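Local coordinates for protein putative fructose-aminoacid-6-phosphate deglycase (Bacillus subtilis, PDB 3EUA) that catalyses the conversion of fructosamine 6-phosphates into glucose 6-phosphate and a free amino acid, working as a homooctamer, at residues Ala200-Asn204 with Asp253-Glu259; Lys157-Ala161 with Asp287-Tyr293; Glu130-Ile134 with Leu165-Gln169; Tyr211-Ile215 with Leu303-Ala307. All blocks are in the same frame, centred on the assembly; numbering follows the deposited sequence.

Contact 1 (Ala200-Asn204 with Asp253-Glu259); sequences ASGAN and DETRPLE
S201, E259 and D253 carry most of this contact, in which two carboxylates take up backbone N-H groups of a facing loop. E259, its chain extended beyond CG, brings OE2 to 2.9 Å from S201 N; the bond is fairly straight (162°), but the donor arrives on the anti side, 32° out of the carboxylate plane. The other oxygen, OE1, is held by G251 N, just ahead of the segment, so each carboxylate oxygen has an amide partner. S201 turns its hydroxyl between its own N and carbonyl carbon (chi1 65°), which sets OG 2.8 Å from T255 OG1 and against E259 CG. Residues 200-204 leave strand 197-200 of the second SIS domain for helix 205-220, while 253-259 lead from strand 246-250 into helix 256-269, so loops beyond two neighbouring parallel strands are tied together, as in a doubly wound alpha/beta fold. D253 works in two directions. Its OD2 receives A203 N at 2.6 Å, nearly along the C-O axis, and its OD1 accepts both T255 OG1 and T255 N, the latter a capping bond. An alanine in place of D253 would probably leave A203 N without its acceptor and take away the capping bond to T255 N, with the T255 hydroxyl then held less firmly. G202 N, beside these groups, donates to E63 of the second subunit.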
loop_
_atom_site.group_PDB
_atom_site.type_symbol
_atom_site.label_atom_id
_atom_site.label_comp_id
_atom_site.label_asym_id
_atom_site.label_seq_id
_atom_site.Cartn_x
_atom_site.Cartn_y
_atom_site.Cartn_z
ATOM N N ALA A 200 -5.965 -10.094 -3.810
ATOM C CA ALA A 200 -5.586 -9.933 -5.221
ATOM C C ALA A 200 -4.149 -9.378 -5.278
ATOM O O ALA A 200 -3.539 -9.124 -4.225
ATOM C CB ALA A 200 -6.550 -9.016 -5.960
ATOM N N SER A 201 -3.603 -9.252 -6.488
ATOM C CA SER A 201 -2.256 -8.711 -6.706
ATOM C C SER A 201 -2.211 -7.844 -7.959
ATOM O O SER A 201 -3.226 -7.615 -8.625
ATOM C CB SER A 201 -1.220 -9.844 -6.813
ATOM O OG SER A 201 -1.459 -10.647 -7.955
ATOM N N GLY A 202 -1.051 -7.268 -8.224
ATOM C CA GLY A 202 -0.870 -6.458 -9.426
ATOM C C GLY A 202 -1.888 -5.362 -9.636
ATOM O O GLY A 202 -2.210 -4.630 -8.717
ATOM N N ALA A 203 -2.437 -5.288 -10.843
ATOM C CA ALA A 203 -3.401 -4.268 -11.233
ATOM C C ALA A 203 -4.774 -4.450 -10.613
ATOM O O ALA A 203 -5.604 -3.565 -10.742
ATOM C CB ALA A 203 -3.519 -4.220 -12.740
ATOM N N ASN A 204 -5.006 -5.596 -9.957
ATOM C CA ASN A 204 -6.292 -5.916 -9.342
ATOM C C ASN A 204 -6.347 -5.586 -7.852
ATOM O O ASN A 204 -7.426 -5.657 -7.240
ATOM C CB ASN A 204 -6.536 -7.439 -9.504
ATOM C CG ASN A 204 -6.165 -7.930 -10.883
ATOM O OD1 ASN A 204 -5.192 -8.670 -11.061
ATOM N ND2 ASN A 204 -6.855 -7.426 -11.874
ATOM N N ASP A 253 -3.240 -9.981 -15.587
ATOM C CA ASP A 253 -1.950 -9.302 -15.689
ATOM C C ASP A 253 -0.816 -10.293 -15.377
ATOM O O ASP A 253 -1.033 -11.497 -15.123
ATOM C CB ASP A 253 -1.884 -7.950 -14.890
ATOM C CG ASP A 253 -1.871 -8.092 -13.348
ATOM O OD1 ASP A 253 -1.441 -9.137 -12.792
ATOM O OD2 ASP A 253 -2.288 -7.109 -12.671
ATOM N N GLU A 254 0.396 -9.767 -15.418
ATOM C CA GLU A 254 1.581 -10.544 -15.193
ATOM C C GLU A 254 1.665 -11.184 -13.815
ATOM O O GLU A 254 2.411 -12.123 -13.654
ATOM C CB GLU A 254 2.839 -9.672 -15.394
ATOM C CG GLU A 254 3.140 -9.135 -16.800
ATOM C CD GLU A 254 2.231 -8.016 -17.289
ATOM O OE1 GLU A 254 1.325 -7.593 -16.539
ATOM O OE2 GLU A 254 2.436 -7.559 -18.439
ATOM N N THR A 255 0.911 -10.670 -12.836
ATOM C CA THR A 255 0.940 -11.156 -11.470
ATOM C C THR A 255 -0.086 -12.234 -11.177
ATOM O O THR A 255 -0.139 -12.721 -10.054
ATOM C CB THR A 255 0.776 -9.984 -10.453
ATOM O OG1 THR A 255 -0.597 -9.573 -10.349
ATOM C CG2 THR A 255 1.643 -8.795 -10.844
ATOM N N ARG A 256 -0.865 -12.648 -12.170
ATOM C CA ARG A 256 -1.837 -13.707 -11.968
ATOM C C ARG A 256 -1.244 -14.963 -11.258
ATOM O O ARG A 256 -1.937 -15.578 -10.435
ATOM C CB ARG A 256 -2.460 -14.102 -13.289
ATOM C CG ARG A 256 -3.493 -15.200 -13.169
ATOM C CD ARG A 256 -3.905 -15.629 -14.521
ATOM N NE ARG A 256 -4.784 -16.777 -14.435
ATOM C CZ ARG A 256 -6.087 -16.720 -14.215
ATOM N NH1 ARG A 256 -6.740 -15.556 -14.080
ATOM N NH2 ARG A 256 -6.756 -17.860 -14.175
ATOM N N PRO A 257 0.018 -15.373 -11.579
ATOM C CA PRO A 257 0.555 -16.514 -10.817
ATOM C C PRO A 257 0.498 -16.349 -9.290
ATOM O O PRO A 257 0.356 -17.352 -8.578
ATOM C CB PRO A 257 2.007 -16.579 -11.280
ATOM C CG PRO A 257 1.972 -15.994 -12.682
ATOM C CD PRO A 257 0.987 -14.902 -12.599
ATOM N N LEU A 258 0.639 -15.113 -8.792
ATOM C CA LEU A 258 0.546 -14.860 -7.348
ATOM C C LEU A 258 -0.847 -15.222 -6.853
ATOM O O LEU A 258 -0.977 -15.859 -5.816
ATOM C CB LEU A 258 0.822 -13.383 -6.990
ATOM C CG LEU A 258 2.261 -12.842 -7.004
ATOM C CD1 LEU A 258 2.983 -13.106 -8.337
ATOM C CD2 LEU A 258 2.274 -11.324 -6.588
ATOM N N GLU A 259 -1.861 -14.833 -7.634
ATOM C CA GLU A 259 -3.271 -15.065 -7.328
ATOM C C GLU A 259 -3.590 -16.568 -7.398
ATOM O O GLU A 259 -4.255 -17.130 -6.541
ATOM C CB GLU A 259 -4.122 -14.209 -8.294
ATOM C CG GLU A 259 -3.866 -12.677 -8.095
ATOM C CD GLU A 259 -4.478 -11.738 -9.140
ATOM O OE1 GLU A 259 -4.466 -12.051 -10.375
ATOM O OE2 GLU A 259 -4.915 -10.626 -8.707
#

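Contact 2 (Lys157-Ala161 with Asp287-Tyr293); sequences KFEQA and DDSVKGY
D287, at the N-cap of helix 288-313, meets Q160 through methylene groups, the two CB atoms 3.9 Å apart and the side chains running alongside each other in the same direction. Its CG stands anti to the backbone N (chi1 -165°), which leaves OD2 over the first turn to accept S289 N at 3.1 Å, from above the carboxylate plane. Between the backbones, one water donates to Q160 O and accepts from D287 N, bridging the two segments at the edge of the contact. S289 comes next: its OG rests 3.8 Å from Q160 CB, and its carbonyl oxygen lies 3.5 Å from K157 CE, the last methylenes of the lysine passing across this first turn. V290 fills the middle with both branches. CG2 reaches to 3.5 Å from Q160 O, while CG1 packs against A161 CB at 4.3 Å, so one valine meets both the carbonyl of Q160 and the methyl group of A161. Further on, Y293 offers its ring edge to the lysine, with K157 CD near the ring plane and 4.0 Å from CE2; the two side chains cross at about a right angle. Their polar ends converge on E50 of helix 41-50, which forms a salt bridge with K157 NZ and accepts a hydrogen bond from Y293 OH. The arrangement is one of two helix starts laid against each other: the beginning of the long helix 158-190 meets the capped N-terminus of helix 288-313, the last helix of the second SIS domain.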
loop_
_atom_site.group_PDB
_atom_site.type_symbol
_atom_site.label_atom_id
_atom_site.label_comp_id
_atom_site.label_asym_id
_atom_site.label_seq_id
_atom_site.Cartn_x
_atom_site.Cartn_y
_atom_site.Cartn_z
ATOM N N LYS A 157 0.411 1.686 -27.020
ATOM C CA LYS A 157 -0.806 0.987 -26.607
ATOM C C LYS A 157 -2.118 1.810 -26.594
ATOM O O LYS A 157 -3.197 1.233 -26.406
ATOM C CB LYS A 157 -0.582 0.334 -25.242
ATOM C CG LYS A 157 0.537 -0.740 -25.273
ATOM C CD LYS A 157 0.499 -1.599 -24.043
ATOM C CE LYS A 157 1.424 -2.807 -24.113
ATOM N NZ LYS A 157 2.855 -2.504 -23.932
ATOM N N PHE A 158 -2.028 3.121 -26.801
ATOM C CA PHE A 158 -3.183 4.000 -26.763
ATOM C C PHE A 158 -4.408 3.518 -27.568
ATOM O O PHE A 158 -5.506 3.470 -27.046
ATOM C CB PHE A 158 -2.794 5.394 -27.241
ATOM C CG PHE A 158 -3.936 6.375 -27.211
ATOM C CD1 PHE A 158 -4.326 6.954 -26.011
ATOM C CD2 PHE A 158 -4.607 6.731 -28.372
ATOM C CE1 PHE A 158 -5.366 7.877 -25.970
ATOM C CE2 PHE A 158 -5.652 7.643 -28.344
ATOM C CZ PHE A 158 -6.032 8.212 -27.143
ATOM N N GLU A 159 -4.208 3.175 -28.834
ATOM C CA GLU A 159 -5.305 2.727 -29.690
ATOM C C GLU A 159 -6.018 1.477 -29.164
ATOM O O GLU A 159 -7.254 1.374 -29.163
ATOM C CB GLU A 159 -4.779 2.427 -31.096
ATOM C CG GLU A 159 -5.896 1.979 -32.048
ATOM C CD GLU A 159 -5.442 1.691 -33.460
ATOM O OE1 GLU A 159 -4.381 2.183 -33.908
ATOM O OE2 GLU A 159 -6.198 0.963 -34.130
ATOM N N GLN A 160 -5.219 0.525 -28.726
ATOM C CA GLN A 160 -5.756 -0.734 -28.234
ATOM C C GLN A 160 -6.407 -0.540 -26.843
ATOM O O GLN A 160 -7.349 -1.243 -26.499
ATOM C CB GLN A 160 -4.680 -1.820 -28.271
ATOM C CG GLN A 160 -4.146 -2.103 -29.710
ATOM C CD GLN A 160 -3.220 -0.998 -30.309
ATOM O OE1 GLN A 160 -2.556 -0.247 -29.584
ATOM N NE2 GLN A 160 -3.154 -0.936 -31.659
ATOM N N ALA A 161 -5.923 0.428 -26.071
ATOM C CA ALA A 161 -6.510 0.727 -24.764
ATOM C C ALA A 161 -7.885 1.339 -24.958
ATOM O O ALA A 161 -8.858 0.906 -24.323
ATOM C CB ALA A 161 -5.623 1.666 -23.971
ATOM N N ASP A 287 -7.561 -6.533 -27.094
ATOM C CA ASP A 287 -6.202 -6.865 -27.514
ATOM C C ASP A 287 -5.381 -7.420 -26.334
ATOM O O ASP A 287 -5.490 -6.943 -25.203
ATOM C CB ASP A 287 -5.522 -5.619 -28.084
ATOM C CG ASP A 287 -4.257 -5.940 -28.873
ATOM O OD1 ASP A 287 -4.393 -6.341 -30.038
ATOM O OD2 ASP A 287 -3.132 -5.718 -28.384
ATOM N N ASP A 288 -4.565 -8.441 -26.611
ATOM C CA ASP A 288 -3.699 -9.047 -25.601
ATOM C C ASP A 288 -2.789 -8.028 -24.896
ATOM O O ASP A 288 -2.456 -8.201 -23.713
ATOM C CB ASP A 288 -2.801 -10.139 -26.238
ATOM C CG ASP A 288 -3.564 -11.415 -26.651
ATOM O OD1 ASP A 288 -4.760 -11.547 -26.323
ATOM O OD2 ASP A 288 -2.959 -12.318 -27.314
ATOM N N SER A 289 -2.376 -6.986 -25.611
ATOM C CA SER A 289 -1.499 -5.967 -25.039
ATOM C C SER A 289 -2.111 -5.201 -23.859
ATOM O O SER A 289 -1.394 -4.638 -23.043
ATOM C CB SER A 289 -1.097 -4.977 -26.141
ATOM O OG SER A 289 -2.211 -4.300 -26.697
ATOM N N VAL A 290 -3.435 -5.200 -23.753
ATOM C CA VAL A 290 -4.125 -4.462 -22.701
ATOM C C VAL A 290 -5.134 -5.284 -21.866
ATOM O O VAL A 290 -5.732 -4.705 -20.954
ATOM C CB VAL A 290 -4.834 -3.201 -23.311
ATOM C CG1 VAL A 290 -3.817 -2.256 -23.930
ATOM C CG2 VAL A 290 -5.869 -3.582 -24.365
ATOM N N LYS A 291 -5.328 -6.594 -22.127
ATOM C CA LYS A 291 -6.268 -7.421 -21.324
ATOM C C LYS A 291 -5.976 -7.351 -19.814
ATOM O O LYS A 291 -6.878 -7.240 -18.956
ATOM C CB LYS A 291 -6.215 -8.918 -21.673
ATOM C CG LYS A 291 -6.640 -9.382 -23.029
ATOM C CD LYS A 291 -6.871 -10.903 -22.933
ATOM C CE LYS A 291 -6.824 -11.645 -24.285
ATOM N NZ LYS A 291 -7.729 -11.153 -25.326
ATOM N N GLY A 292 -4.689 -7.378 -19.479
ATOM C CA GLY A 292 -4.284 -7.359 -18.073
ATOM C C GLY A 292 -4.587 -6.040 -17.404
ATOM O O GLY A 292 -4.883 -5.997 -16.187
ATOM N N TYR A 293 -4.552 -4.961 -18.191
ATOM C CA TYR A 293 -4.844 -3.644 -17.656
ATOM C C TYR A 293 -6.335 -3.398 -17.521
ATOM O O TYR A 293 -6.752 -2.630 -16.642
ATOM C CB TYR A 293 -4.231 -2.539 -18.533
ATOM C CG TYR A 293 -2.735 -2.660 -18.817
ATOM C CD1 TYR A 293 -1.841 -3.027 -17.817
ATOM C CD2 TYR A 293 -2.200 -2.263 -20.043
ATOM C CE1 TYR A 293 -0.484 -3.104 -18.057
ATOM C CE2 TYR A 293 -0.807 -2.346 -20.299
ATOM C CZ TYR A 293 0.034 -2.758 -19.276
ATOM O OH TYR A 293 1.402 -2.839 -19.404
HETATM O O HOH W 1 -8.198 -3.717 -27.369
#

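Contact 3 (Glu130-Ile134 with Leu165-Gln169); sequences EALAI and LDQLQ
Q169 has CG anti to the backbone N (chi1 -172°) and then bends at chi2 (61°), a path that carries OE1 back to the loop at A133. I134 likewise has CG1 opposite its own N, which brings CD1 to 4.0 Å from D166 N, slanting over L165. The amide oxygen of Q169 accepts A133 N at 2.7 Å; the bond is bent, 137° at the hydrogen, with the donor tilted somewhat from the carbonyl plane. L132 crosses the glutamine at about a right angle, CD2 being 3.9 Å from Q169 CG. A133 CB points in at the helix and touches L168 CB at 4.0 Å. Beside it, I134 CB meets L165 CB at the same distance. On the far end of the amide, Q169 NE2 donates to E173 one turn on, which helps to fix its rotation. A leucine in place of Q169 would probably leave A133 N without its acceptor and E173 without the amide donor. Behind the contact L165 and L168 also press on helix 288-313, and D166 pairs with K8. The site is thus a side-chain-to-backbone tie joining the loop between strand 121-124 and helix 137-153 of the first SIS domain to the long helix 158-190 that leads on toward the second.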
loop_
_atom_site.group_PDB
_atom_site.type_symbol
_atom_site.label_atom_id
_atom_site.label_comp_id
_atom_site.label_asym_id
_atom_site.label_seq_id
_atom_site.Cartn_x
_atom_site.Cartn_y
_atom_site.Cartn_z
ATOM N N GLU A 130 -26.689 3.993 -16.652
ATOM C CA GLU A 130 -26.527 4.270 -18.064
ATOM C C GLU A 130 -25.056 4.505 -18.493
ATOM O O GLU A 130 -24.777 4.582 -19.648
ATOM C CB GLU A 130 -27.298 5.561 -18.407
ATOM C CG GLU A 130 -28.810 5.638 -18.087
ATOM C CD GLU A 130 -29.460 7.007 -18.517
ATOM O OE1 GLU A 130 -28.800 8.080 -18.436
ATOM O OE2 GLU A 130 -30.659 7.006 -18.929
ATOM N N ALA A 131 -24.138 4.642 -17.554
ATOM C CA ALA A 131 -22.739 4.928 -17.890
ATOM C C ALA A 131 -22.058 3.751 -18.592
ATOM O O ALA A 131 -22.161 2.605 -18.109
ATOM C CB ALA A 131 -21.960 5.325 -16.611
ATOM N N LEU A 132 -21.375 4.022 -19.712
ATOM C CA LEU A 132 -20.646 2.978 -20.444
ATOM C C LEU A 132 -19.212 2.958 -19.887
ATOM O O LEU A 132 -18.673 3.991 -19.489
ATOM C CB LEU A 132 -20.703 3.217 -21.945
ATOM C CG LEU A 132 -22.118 3.362 -22.481
ATOM C CD1 LEU A 132 -22.047 3.600 -23.994
ATOM C CD2 LEU A 132 -23.004 2.174 -22.145
ATOM N N ALA A 133 -18.597 1.774 -19.875
ATOM C CA ALA A 133 -17.250 1.609 -19.307
ATOM C C ALA A 133 -16.242 2.696 -19.668
ATOM O O ALA A 133 -15.581 3.269 -18.766
ATOM C CB ALA A 133 -16.645 0.208 -19.658
ATOM N N ILE A 134 -16.141 2.995 -20.955
ATOM C CA ILE A 134 -15.176 3.971 -21.442
ATOM C C ILE A 134 -15.353 5.380 -20.824
ATOM O O ILE A 134 -14.421 6.150 -20.697
ATOM C CB ILE A 134 -15.265 4.036 -22.940
ATOM C CG1 ILE A 134 -14.207 4.999 -23.500
ATOM C CG2 ILE A 134 -16.732 4.416 -23.397
ATOM C CD1 ILE A 134 -13.953 4.722 -25.023
ATOM N N LEU A 165 -11.463 -0.277 -24.071
ATOM C CA LEU A 165 -12.452 0.365 -23.222
ATOM C C LEU A 165 -13.827 0.418 -23.895
ATOM O O LEU A 165 -14.837 0.145 -23.252
ATOM C CB LEU A 165 -12.019 1.757 -22.826
ATOM C CG LEU A 165 -10.967 1.885 -21.704
ATOM C CD1 LEU A 165 -10.498 3.313 -21.630
ATOM C CD2 LEU A 165 -11.518 1.405 -20.326
ATOM N N ASP A 166 -13.849 0.709 -25.192
ATOM C CA ASP A 166 -15.110 0.783 -25.946
ATOM C C ASP A 166 -15.789 -0.592 -25.987
ATOM O O ASP A 166 -17.017 -0.694 -25.799
ATOM C CB ASP A 166 -14.877 1.301 -27.353
ATOM C CG ASP A 166 -16.185 1.709 -28.060
ATOM O OD1 ASP A 166 -17.115 2.170 -27.349
ATOM O OD2 ASP A 166 -16.244 1.617 -29.310
ATOM N N GLN A 167 -14.990 -1.642 -26.184
ATOM C CA GLN A 167 -15.479 -3.029 -26.197
ATOM C C GLN A 167 -15.750 -3.590 -24.790
ATOM O O GLN A 167 -16.427 -4.612 -24.643
ATOM C CB GLN A 167 -14.442 -3.922 -26.845
ATOM C CG GLN A 167 -14.196 -3.623 -28.295
ATOM C CD GLN A 167 -15.339 -4.049 -29.202
ATOM O OE1 GLN A 167 -16.130 -4.929 -28.869
ATOM N NE2 GLN A 167 -15.391 -3.458 -30.386
ATOM N N LEU A 168 -15.267 -2.916 -23.746
ATOM C CA LEU A 168 -15.396 -3.448 -22.385
ATOM C C LEU A 168 -16.834 -3.435 -21.837
ATOM O O LEU A 168 -17.168 -4.236 -20.968
ATOM C CB LEU A 168 -14.470 -2.693 -21.419
ATOM C CG LEU A 168 -14.016 -3.507 -20.217
ATOM C CD1 LEU A 168 -13.125 -4.682 -20.724
ATOM C CD2 LEU A 168 -13.276 -2.629 -19.243
ATOM N N GLN A 169 -17.697 -2.541 -22.318
ATOM C CA GLN A 169 -19.061 -2.545 -21.800
ATOM C C GLN A 169 -19.728 -3.878 -22.128
ATOM O O GLN A 169 -20.436 -4.406 -21.301
ATOM C CB GLN A 169 -19.911 -1.389 -22.306
ATOM C CG GLN A 169 -21.286 -1.272 -21.610
ATOM C CD GLN A 169 -21.186 -1.029 -20.135
ATOM O OE1 GLN A 169 -20.256 -0.349 -19.665
ATOM N NE2 GLN A 169 -22.176 -1.538 -19.370
#

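Contact 4 (Tyr211-Ile215 with Leu303-Ala307); sequences YSICI and LRSYA
Y211 lies with its ring between the two helices, one face under L303 and the opposite face under CB of I215, one turn on in the same helix, and here the contact is tight. L303 CD2 sits 4.1 Å from the ring centroid and 15° off the normal, a CH-pi contact over the face, while L303 CB is 3.6 Å from Y211 CE1. With CG anti to the backbone N (chi1 -153°), the tyrosine reaches across to the partner backbone, where its OH makes a weak hydrogen bond of 3.4 Å to L303 O, a carbonyl that also receives A307 N within its own helix. The hydroxyl rests as well against Y306 CB. One turn further along, I215 CG2 packs on A307 CB at 3.5 Å; the small alanine lets the branched side chain come close to the helix. The looser side is at R304, which is partly exposed: its CB points away, but the bend at chi2 brings the guanidinium back, so that I215 CD1 lies over one face of it, 3.9 Å from NH2. The short helical segments run at 44° to each other with axes 12.0 Å apart, a spacing the large tyrosine spans. Around them, Y211 and Y306 both reach F186 of helix 158-190, and L303 rests on strands 246-250 and 273-277, so helices 205-220 and 288-313 meet over one side of the second SIS domain's parallel sheet.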
loop_
_atom_site.group_PDB
_atom_site.type_symbol
_atom_site.label_atom_id
_atom_site.label_comp_id
_atom_site.label_asym_id
_atom_site.label_seq_id
_atom_site.Cartn_x
_atom_site.Cartn_y
_atom_site.Cartn_z
ATOM N N TYR A 211 -13.099 -2.843 -2.349
ATOM C CA TYR A 211 -14.217 -3.676 -1.855
ATOM C C TYR A 211 -14.150 -3.768 -0.359
ATOM O O TYR A 211 -15.184 -3.744 0.323
ATOM C CB TYR A 211 -14.206 -5.074 -2.430
ATOM C CG TYR A 211 -15.577 -5.701 -2.484
ATOM C CD1 TYR A 211 -16.466 -5.324 -3.452
ATOM C CD2 TYR A 211 -15.958 -6.671 -1.601
ATOM C CE1 TYR A 211 -17.729 -5.862 -3.526
ATOM C CE2 TYR A 211 -17.232 -7.251 -1.680
ATOM C CZ TYR A 211 -18.097 -6.837 -2.661
ATOM O OH TYR A 211 -19.354 -7.361 -2.759
ATOM N N SER A 212 -12.940 -3.904 0.174
ATOM C CA SER A 212 -12.763 -4.004 1.625
ATOM C C SER A 212 -13.127 -2.732 2.374
ATOM O O SER A 212 -13.971 -2.752 3.294
ATOM C CB SER A 212 -11.312 -4.383 1.999
ATOM O OG SER A 212 -11.015 -5.742 1.651
ATOM N N ILE A 213 -12.530 -1.627 1.968
ATOM C CA ILE A 213 -12.730 -0.388 2.719
ATOM C C ILE A 213 -14.036 0.371 2.440
ATOM O O ILE A 213 -14.584 0.972 3.352
ATOM C CB ILE A 213 -11.509 0.562 2.619
ATOM C CG1 ILE A 213 -11.298 1.049 1.186
ATOM C CG2 ILE A 213 -10.255 -0.122 3.234
ATOM C CD1 ILE A 213 -10.695 2.437 1.123
ATOM N N CYS A 214 -14.525 0.277 1.206
ATOM C CA CYS A 214 -15.748 0.934 0.751
ATOM C C CYS A 214 -16.990 0.053 0.832
ATOM O O CYS A 214 -17.891 0.341 1.577
ATOM C CB CYS A 214 -15.558 1.438 -0.666
ATOM S SG CYS A 214 -14.242 2.681 -0.749
ATOM N N ILE A 215 -17.034 -1.050 0.114
ATOM C CA ILE A 215 -18.242 -1.840 0.150
ATOM C C ILE A 215 -18.464 -2.490 1.510
ATOM O O ILE A 215 -19.523 -2.293 2.149
ATOM C CB ILE A 215 -18.270 -2.937 -0.943
ATOM C CG1 ILE A 215 -18.232 -2.321 -2.357
ATOM C CG2 ILE A 215 -19.489 -3.844 -0.716
ATOM C CD1 ILE A 215 -19.500 -1.554 -2.793
ATOM N N LEU A 303 -18.150 -7.251 -8.930
ATOM C CA LEU A 303 -18.193 -7.105 -7.474
ATOM C C LEU A 303 -19.295 -6.150 -7.032
ATOM O O LEU A 303 -19.906 -6.358 -5.991
ATOM C CB LEU A 303 -16.843 -6.653 -6.929
ATOM C CG LEU A 303 -15.769 -7.727 -6.782
ATOM C CD1 LEU A 303 -14.472 -7.068 -6.429
ATOM C CD2 LEU A 303 -16.190 -8.786 -5.733
ATOM N N ARG A 304 -19.583 -5.136 -7.838
ATOM C CA ARG A 304 -20.668 -4.235 -7.497
ATOM C C ARG A 304 -21.994 -4.988 -7.471
ATOM O O ARG A 304 -22.833 -4.662 -6.662
ATOM C CB ARG A 304 -20.789 -3.074 -8.469
ATOM C CG ARG A 304 -21.771 -1.976 -7.998
ATOM C CD ARG A 304 -21.075 -1.093 -7.035
ATOM N NE ARG A 304 -21.921 -0.087 -6.407
ATOM C CZ ARG A 304 -21.447 0.930 -5.675
ATOM N NH1 ARG A 304 -22.287 1.807 -5.135
ATOM N NH2 ARG A 304 -20.131 1.103 -5.507
ATOM N N SER A 305 -22.204 -5.971 -8.347
ATOM C CA SER A 305 -23.451 -6.725 -8.347
ATOM C C SER A 305 -23.533 -7.599 -7.090
ATOM O O SER A 305 -24.615 -7.815 -6.543
ATOM C CB SER A 305 -23.591 -7.534 -9.641
ATOM O OG SER A 305 -22.622 -8.555 -9.727
ATOM N N TYR A 306 -22.373 -8.077 -6.619
ATOM C CA TYR A 306 -22.301 -8.874 -5.402
ATOM C C TYR A 306 -22.688 -7.984 -4.225
ATOM O O TYR A 306 -23.441 -8.415 -3.355
ATOM C CB TYR A 306 -20.904 -9.472 -5.190
ATOM C CG TYR A 306 -20.553 -10.731 -5.984
ATOM C CD1 TYR A 306 -20.687 -10.785 -7.367
ATOM C CD2 TYR A 306 -20.017 -11.852 -5.339
ATOM C CE1 TYR A 306 -20.343 -11.925 -8.082
ATOM C CE2 TYR A 306 -19.664 -12.991 -6.044
ATOM C CZ TYR A 306 -19.824 -13.028 -7.414
ATOM O OH TYR A 306 -19.467 -14.177 -8.106
ATOM N N ALA A 307 -22.186 -6.751 -4.223
ATOM C CA ALA A 307 -22.485 -5.758 -3.177
ATOM C C ALA A 307 -23.976 -5.449 -3.097
ATOM O O ALA A 307 -24.539 -5.397 -2.007
ATOM C CB ALA A 307 -21.674 -4.471 -3.419
#

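Contacts 1 and 4 are buried and both belong to the second SIS domain, yet their chemistry is unlike: carboxylates gripping backbone amides beyond the strand ends in contact 1, aromatic and aliphatic packing between helices in contact 4. Contacts 2 and 3 are partly buried and share helix 158-190, pairing mixed aliphatic and water-bridged surfaces in the one with a glutamine-to-backbone bond in the other. Helix 288-313 serves contacts 2 and 4, whose centres lie 26 Å apart on opposite sides of the chain's centre. Contacts 1 and 2 touch, D253 CB lying 3.8 Å from G292 O. Contact 1 is hydrogen-bonded to the second subunit, whereas no other chain of the assembly touches contacts 2 and 3.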